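Local coordinates for MIP07328p (Drosophila melanogaster, PDB 6FKK), which probably acts as an axon guidance cue of the semaphorin family, with chemorepellent activity and binding to semaphorin receptors, probably plexins, at residues A[190-194]-A[195-199]; A[140-144]-A[145-149]; A[289-292]-A[293-297]. All blocks are in the same frame, centred on the assembly; numbering follows the deposited sequence.

Contact 1: A[190-194]-A[195-199]. With NAG (2-acetamido-2-deoxy-beta-D-glucopyranose), chain E.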
loop_
_atom_site.group_PDB
_atom_site.type_symbol
_atom_site.label_atom_id
_atom_site.label_comp_id
_atom_site.label_asym_id
_atom_site.label_seq_id
_atom_site.Cartn_x
_atom_site.Cartn_y
_atom_site.Cartn_z
ATOM N N LYS A 190 7.714 2.540 -22.733
ATOM C CA LYS A 190 7.408 3.904 -22.313
ATOM C C LYS A 190 6.277 3.924 -21.292
ATOM O O LYS A 190 6.282 4.747 -20.369
ATOM C CB LYS A 190 7.059 4.768 -23.527
ATOM C CG LYS A 190 8.273 5.229 -24.324
ATOM C CD LYS A 190 7.899 6.222 -25.415
ATOM C CE LYS A 190 7.100 5.558 -26.522
ATOM N NZ LYS A 190 6.869 6.486 -27.663
ATOM N N GLN A 191 5.305 3.021 -21.436
ATOM C CA GLN A 191 4.212 2.946 -20.472
ATOM C C GLN A 191 4.604 2.125 -19.249
ATOM O O GLN A 191 4.379 2.548 -18.110
ATOM C CB GLN A 191 2.963 2.359 -21.133
ATOM C CG GLN A 191 2.274 3.300 -22.109
ATOM C CD GLN A 191 0.924 2.781 -22.566
ATOM O OE1 GLN A 191 0.687 1.573 -22.596
ATOM N NE2 GLN A 191 0.027 3.695 -22.917
ATOM N N LEU A 192 5.191 0.949 -19.465
ATOM C CA LEU A 192 5.584 0.064 -18.377
ATOM C C LEU A 192 6.916 -0.584 -18.720
ATOM O O LEU A 192 7.091 -1.091 -19.830
ATOM C CB LEU A 192 4.517 -1.009 -18.127
ATOM C CG LEU A 192 3.184 -0.520 -17.560
ATOM C CD1 LEU A 192 2.151 -1.634 -17.578
ATOM C CD2 LEU A 192 3.383 -0.001 -16.151
ATOM N N ASN A 193 7.847 -0.569 -17.764
ATOM C CA ASN A 193 9.205 -1.085 -17.956
ATOM C C ASN A 193 9.552 -1.982 -16.770
ATOM O O ASN A 193 10.116 -1.512 -15.778
ATOM C CB ASN A 193 10.200 0.063 -18.105
ATOM C CG ASN A 193 11.522 -0.380 -18.699
ATOM O OD1 ASN A 193 11.878 -1.558 -18.649
ATOM N ND2 ASN A 193 12.261 0.567 -19.267
ATOM N N GLN A 194 9.231 -3.268 -16.887
ATOM C CA GLN A 194 9.446 -4.252 -15.831
ATOM C C GLN A 194 8.912 -3.781 -14.476
ATOM O O GLN A 194 9.673 -3.679 -13.505
ATOM C CB GLN A 194 10.921 -4.616 -15.727
ATOM C CG GLN A 194 11.542 -5.094 -17.028
ATOM C CD GLN A 194 12.934 -5.661 -16.833
ATOM O OE1 GLN A 194 13.241 -6.236 -15.789
ATOM N NE2 GLN A 194 13.787 -5.500 -17.840
ATOM N N PRO A 195 7.616 -3.504 -14.368
ATOM C CA PRO A 195 7.086 -2.938 -13.126
ATOM C C PRO A 195 6.746 -3.998 -12.091
ATOM O O PRO A 195 6.366 -5.126 -12.411
ATOM C CB PRO A 195 5.821 -2.214 -13.594
ATOM C CG PRO A 195 5.336 -3.062 -14.720
ATOM C CD PRO A 195 6.570 -3.618 -15.399
ATOM N N ASP A 196 6.897 -3.611 -10.826
ATOM C CA ASP A 196 6.432 -4.390 -9.683
ATOM C C ASP A 196 5.381 -3.550 -8.971
ATOM O O ASP A 196 5.709 -2.524 -8.364
ATOM C CB ASP A 196 7.583 -4.753 -8.742
ATOM C CG ASP A 196 8.578 -5.713 -9.371
ATOM O OD1 ASP A 196 8.388 -6.098 -10.544
ATOM O OD2 ASP A 196 9.556 -6.083 -8.688
ATOM N N PHE A 197 4.123 -3.972 -9.056
ATOM C CA PHE A 197 3.023 -3.186 -8.519
ATOM C C PHE A 197 2.875 -3.405 -7.019
ATOM O O PHE A 197 3.108 -4.501 -6.502
ATOM C CB PHE A 197 1.718 -3.537 -9.233
ATOM C CG PHE A 197 1.752 -3.283 -10.713
ATOM C CD1 PHE A 197 1.416 -2.041 -11.223
ATOM C CD2 PHE A 197 2.125 -4.285 -11.594
ATOM C CE1 PHE A 197 1.448 -1.801 -12.583
ATOM C CE2 PHE A 197 2.159 -4.052 -12.957
ATOM C CZ PHE A 197 1.821 -2.808 -13.452
ATOM N N VAL A 198 2.482 -2.341 -6.319
ATOM C CA VAL A 198 2.333 -2.376 -4.869
ATOM C C VAL A 198 0.939 -1.990 -4.402
ATOM O O VAL A 198 0.644 -2.142 -3.207
ATOM C CB VAL A 198 3.382 -1.483 -4.168
ATOM C CG1 VAL A 198 4.788 -1.811 -4.655
ATOM C CG2 VAL A 198 3.058 -0.013 -4.381
ATOM N N GLY A 199 0.072 -1.492 -5.282
ATOM C CA GLY A 199 -1.270 -1.136 -4.861
ATOM C C GLY A 199 -2.100 -0.412 -5.900
ATOM O O GLY A 199 -1.569 0.121 -6.879
HETATM C C1 NAG E . 6.055 -9.483 -11.466
HETATM C C2 NAG E . 6.998 -10.636 -11.862
HETATM C C3 NAG E . 8.106 -10.154 -12.801
HETATM C C4 NAG E . 7.526 -9.377 -13.974
HETATM C C5 NAG E . 6.662 -8.242 -13.447
HETATM C C6 NAG E . 6.013 -7.433 -14.546
HETATM C C7 NAG E . 8.407 -10.683 -9.830
HETATM C C8 NAG E . 8.878 -11.524 -8.682
HETATM N N2 NAG E . 7.565 -11.281 -10.686
HETATM O O3 NAG E . 8.831 -11.281 -13.281
HETATM O O4 NAG E . 8.575 -8.844 -14.774
HETATM O O5 NAG E . 5.606 -8.790 -12.646
HETATM O O6 NAG E . 6.871 -7.301 -15.670
HETATM O O7 NAG E . 8.772 -9.518 -9.971
#
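L192 and P195 meet as the chain leaves a loop and enters strand 196-203 of the sema domain. The contact is local and mainly apolar. L192 CD2 lies 3.9 Å from P195 CG, and the leucine side chain crosses the proline ring at about a right angle. The leucine CG is anti to its carbonyl carbon (chi1 -68°), which sends the methyl-bearing end toward the residues ahead. The same methyl reaches F197 more loosely, with L192 CD2 4.2 Å from CZ of F197, approaching the ring obliquely. One leucine branch thus serves both partners. Q194 joins them through a left-handed backbone conformation, and its CB is directed away overall.

The second kind of contact is with a sugar. The N-acetylglucosamine on N152 lies beside Q194, P195 and D196. Its C6 is 3.2 Å from P195 O, and its O7 is 3.5 Å from D196 OD1. Neither approach is a hydrogen bond, so the sugar rests against the protein here. It is hydrogen-bonded to G172 O.

Around the contact, P195 packs on P175 and F211. D196 pairs through its backbone with R212 of strand 206-214, and further along V198 and G199 both face F210, forming a classic beta bulge.

Contact 2: A[140-144]-A[145-149]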
loop_
_atom_site.group_PDB
_atom_site.type_symbol
_atom_site.label_atom_id
_atom_site.label_comp_id
_atom_site.label_asym_id
_atom_site.label_seq_id
_atom_site.Cartn_x
_atom_site.Cartn_y
_atom_site.Cartn_z
ATOM N N GLU A 140 -11.278 -17.971 -18.090
ATOM C CA GLU A 140 -9.873 -17.582 -18.069
ATOM C C GLU A 140 -9.666 -16.313 -17.248
ATOM O O GLU A 140 -10.556 -15.465 -17.134
ATOM C CB GLU A 140 -9.369 -17.354 -19.492
ATOM C CG GLU A 140 -10.234 -16.386 -20.294
ATOM C CD GLU A 140 -9.452 -15.621 -21.342
ATOM O OE1 GLU A 140 -8.234 -15.422 -21.147
ATOM O OE2 GLU A 140 -10.054 -15.217 -22.362
ATOM N N ALA A 141 -8.462 -16.181 -16.681
ATOM C CA ALA A 141 -8.081 -14.993 -15.923
ATOM C C ALA A 141 -6.786 -14.379 -16.443
ATOM O O ALA A 141 -6.097 -13.675 -15.698
ATOM C CB ALA A 141 -7.947 -15.315 -14.435
ATOM N N GLN A 142 -6.439 -14.646 -17.701
ATOM C CA GLN A 142 -5.241 -14.069 -18.298
ATOM C C GLN A 142 -5.335 -12.550 -18.291
ATOM O O GLN A 142 -6.261 -11.973 -18.867
ATOM C CB GLN A 142 -5.072 -14.593 -19.724
ATOM C CG GLN A 142 -3.861 -14.042 -20.457
ATOM C CD GLN A 142 -3.806 -14.493 -21.903
ATOM O OE1 GLN A 142 -4.768 -15.054 -22.426
ATOM N NE2 GLN A 142 -2.676 -14.251 -22.557
ATOM N N GLY A 143 -4.378 -11.903 -17.627
ATOM C CA GLY A 143 -4.389 -10.466 -17.478
ATOM C C GLY A 143 -5.210 -9.949 -16.319
ATOM O O GLY A 143 -5.069 -8.776 -15.956
ATOM N N LEU A 144 -6.067 -10.782 -15.726
ATOM C CA LEU A 144 -6.856 -10.384 -14.568
ATOM C C LEU A 144 -6.313 -10.930 -13.255
ATOM O O LEU A 144 -6.657 -10.400 -12.195
ATOM C CB LEU A 144 -8.311 -10.840 -14.738
ATOM C CG LEU A 144 -9.131 -10.132 -15.817
ATOM C CD1 LEU A 144 -10.482 -10.799 -15.991
ATOM C CD2 LEU A 144 -9.307 -8.671 -15.452
ATOM N N CYS A 145 -5.474 -11.963 -13.304
ATOM C CA CYS A 145 -4.943 -12.621 -12.126
ATOM C C CYS A 145 -3.503 -13.033 -12.404
ATOM O O CYS A 145 -3.179 -13.411 -13.539
ATOM C CB CYS A 145 -5.781 -13.852 -11.754
ATOM S SG CYS A 145 -5.454 -14.529 -10.114
ATOM N N PRO A 146 -2.622 -12.962 -11.408
ATOM C CA PRO A 146 -1.228 -13.354 -11.636
ATOM C C PRO A 146 -1.076 -14.865 -11.741
ATOM O O PRO A 146 -1.959 -15.642 -11.372
ATOM C CB PRO A 146 -0.497 -12.806 -10.407
ATOM C CG PRO A 146 -1.544 -12.744 -9.353
ATOM C CD PRO A 146 -2.813 -12.373 -10.072
ATOM N N TYR A 147 0.080 -15.273 -12.260
ATOM C CA TYR A 147 0.399 -16.686 -12.415
ATOM C C TYR A 147 1.112 -17.264 -11.202
ATOM O O TYR A 147 0.996 -18.467 -10.937
ATOM C CB TYR A 147 1.277 -16.898 -13.652
ATOM C CG TYR A 147 0.579 -16.693 -14.977
ATOM C CD1 TYR A 147 0.204 -15.427 -15.401
ATOM C CD2 TYR A 147 0.320 -17.769 -15.817
ATOM C CE1 TYR A 147 -0.426 -15.239 -16.615
ATOM C CE2 TYR A 147 -0.306 -17.591 -17.034
ATOM C CZ TYR A 147 -0.678 -16.325 -17.427
ATOM O OH TYR A 147 -1.304 -16.140 -18.638
ATOM N N SER A 148 1.844 -16.435 -10.465
ATOM C CA SER A 148 2.686 -16.861 -9.362
ATOM C C SER A 148 2.240 -16.202 -8.062
ATOM O O SER A 148 1.679 -15.103 -8.082
ATOM C CB SER A 148 4.154 -16.505 -9.642
ATOM O OG SER A 148 4.985 -16.795 -8.533
ATOM N N PRO A 149 2.468 -16.850 -6.914
ATOM C CA PRO A 149 2.162 -16.204 -5.629
ATOM C C PRO A 149 3.015 -14.983 -5.329
ATOM O O PRO A 149 2.797 -14.344 -4.293
ATOM C CB PRO A 149 2.428 -17.319 -4.605
ATOM C CG PRO A 149 3.348 -18.268 -5.302
ATOM C CD PRO A 149 2.918 -18.241 -6.737
#
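Q142, inside a tight turn, meets Y147 of the chain that follows it. Q142 CG is 3.8 Å from Y147 OH, so the glutamine touches the phenol through its aliphatic part. Its amide plane stands 85° from the tyrosine ring and forms no stack with it. The Q142 chain is extended, with CG anti to the backbone N (chi1 179°). This carries the amide past the phenol, and NE2 bonds to A168 O.

A141 points toward the following segment, where its CB lies 3.7 Å from C145 CB. This packs the turn's start against its exit. C145 SG is anti to its backbone N, turned off from this pair.

The backbone turn brings A141 and C145 together. A141 to L144 form a type II turn, with L144 N bonded to A141 O at 2.9 Å. G143 takes the positive phi it requires. C145 N adds a weak bond to the same oxygen at 3.0 Å, so A141 O accepts twice.

The turn lies in the sema domain, in the loop between strands 135-140 and 154-158. A141 bonds to P107 through the backbone, and Y147 packs on P107. S164 of strand 161-165 bonds through OG to G143 O.

Contact 3: A[289-292]-A[293-297]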
loop_
_atom_site.group_PDB
_atom_site.type_symbol
_atom_site.label_atom_id
_atom_site.label_comp_id
_atom_site.label_asym_id
_atom_site.label_seq_id
_atom_site.Cartn_x
_atom_site.Cartn_y
_atom_site.Cartn_z
ATOM N N PHE A 289 9.237 3.393 1.328
ATOM C CA PHE A 289 10.256 3.406 0.289
ATOM C C PHE A 289 11.570 2.867 0.836
ATOM O O PHE A 289 11.911 3.098 2.000
ATOM C CB PHE A 289 10.481 4.821 -0.257
ATOM C CG PHE A 289 9.287 5.414 -0.945
ATOM C CD1 PHE A 289 8.248 5.964 -0.213
ATOM C CD2 PHE A 289 9.218 5.450 -2.329
ATOM C CE1 PHE A 289 7.155 6.520 -0.846
ATOM C CE2 PHE A 289 8.126 6.006 -2.969
ATOM C CZ PHE A 289 7.093 6.541 -2.226
ATOM N N THR A 290 12.309 2.156 -0.013
ATOM C CA THR A 290 13.662 1.718 0.290
ATOM C C THR A 290 14.618 2.251 -0.770
ATOM O O THR A 290 14.209 2.625 -1.872
ATOM C CB THR A 290 13.766 0.185 0.360
ATOM O OG1 THR A 290 13.313 -0.390 -0.873
ATOM C CG2 THR A 290 12.937 -0.364 1.515
ATOM N N THR A 291 15.902 2.287 -0.422
ATOM C CA THR A 291 16.912 2.737 -1.364
ATOM C C THR A 291 17.313 1.601 -2.298
ATOM O O THR A 291 17.037 0.423 -2.051
ATOM C CB THR A 291 18.153 3.258 -0.641
ATOM O OG1 THR A 291 18.794 2.179 0.052
ATOM C CG2 THR A 291 17.776 4.338 0.352
ATOM N N SER A 292 17.978 1.973 -3.387
ATOM C CA SER A 292 18.474 0.998 -4.339
ATOM C C SER A 292 19.746 0.343 -3.793
ATOM O O SER A 292 20.264 0.709 -2.735
ATOM C CB SER A 292 18.692 1.656 -5.698
ATOM O OG SER A 292 17.494 2.265 -6.155
ATOM N N VAL A 293 20.252 -0.650 -4.532
ATOM C CA VAL A 293 21.298 -1.524 -4.014
ATOM C C VAL A 293 22.633 -0.815 -3.840
ATOM O O VAL A 293 23.513 -1.322 -3.143
ATOM C CB VAL A 293 21.446 -2.743 -4.945
ATOM C CG1 VAL A 293 20.148 -3.530 -4.989
ATOM C CG2 VAL A 293 21.835 -2.291 -6.344
ATOM N N ASN A 294 22.816 0.351 -4.459
ATOM C CA ASN A 294 24.110 1.025 -4.417
ATOM C C ASN A 294 24.189 2.001 -3.258
ATOM O O ASN A 294 25.141 1.967 -2.471
ATOM C CB ASN A 294 24.353 1.779 -5.727
ATOM C CG ASN A 294 23.131 2.540 -6.169
ATOM O OD1 ASN A 294 22.954 3.699 -5.806
ATOM N ND2 ASN A 294 22.233 1.857 -6.887
ATOM N N ALA A 295 23.232 2.920 -3.195
ATOM C CA ALA A 295 23.076 3.754 -2.022
ATOM C C ALA A 295 23.003 2.871 -0.786
ATOM O O ALA A 295 22.505 1.742 -0.830
ATOM C CB ALA A 295 21.818 4.618 -2.150
ATOM N N ILE A 296 23.552 3.377 0.311
ATOM C CA ILE A 296 23.591 2.644 1.573
ATOM C C ILE A 296 22.179 2.175 1.910
ATOM O O ILE A 296 21.207 2.883 1.605
ATOM C CB ILE A 296 24.186 3.506 2.699
ATOM C CG1 ILE A 296 23.458 4.848 2.799
ATOM C CG2 ILE A 296 25.679 3.715 2.482
ATOM C CD1 ILE A 296 24.145 5.849 3.709
ATOM N N PRO A 297 22.015 0.992 2.503
ATOM C CA PRO A 297 20.664 0.483 2.780
ATOM C C PRO A 297 19.866 1.463 3.626
ATOM O O PRO A 297 20.299 1.885 4.700
ATOM C CB PRO A 297 20.924 -0.833 3.524
ATOM C CG PRO A 297 22.338 -0.744 4.005
ATOM C CD PRO A 297 23.061 0.072 2.979
#
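T291 turns its hydroxyl toward I296 O: with chi1 at 66°, OG1 sits between its own backbone N and carbonyl carbon. CG2 is then anti to the carbonyl carbon, beside the backbone N. The two residues face each other across the loop of a beta hairpin. This hairpin joins strands 282-290 and 298-305 in the sema domain, a beta-propeller fold.

The main bond runs from T291 OG1, as donor, to I296 O at 3.0 Å. The hydroxyl comes in above the carbonyl plane, 39° out of it, with 129° at the carbonyl oxygen. This bond spans five residues and draws the end of the loop back toward its start. A weak bond from G298 N to the same hydroxyl adds to the hold. Without the hydroxyl, as with an alanine here, I296 O would probably lose its side-chain donor and G298 N its weak acceptor, and the end of the loop would be less firmly tied.

A295 CB points toward T291 and lies loosely near T291 CB, at 4.2 Å. S292 CB approaches N294 ND2, but N294 is poorly ordered and that contact is doubtful.

Backbone bonds from T291 to G298 and from F289 to A300 continue the pairing of the hairpin. T291 also packs on F267 of strand 265-279, and its O receives a weak bond from R385 NH1. At the base of the loop, T291 OG1 comes within 3.7 Å of P297 CA.

How the contacts relate
From the N terminus the order is contact 2, contact 1, contact 3. They lie in series; none nests or crosses. Contact 2 makes a turn in the loop between strands 135-140 and 154-158. N152 follows a few residues on; its sugar lies against contact 1, and N152 is also hydrogen-bonded through its backbone to F197. Contact 1 leads from a loop into strand 196-203. Contact 3 closes the hairpin between strands 282-290 and 298-305. Contacts 1 and 3 reach the same sheet, and V198 and F289 both touch I270. The centres of contacts 1 and 3 are about 19 Å apart, those of contacts 2 and 3 about 30 Å. All three belong to the sema domain.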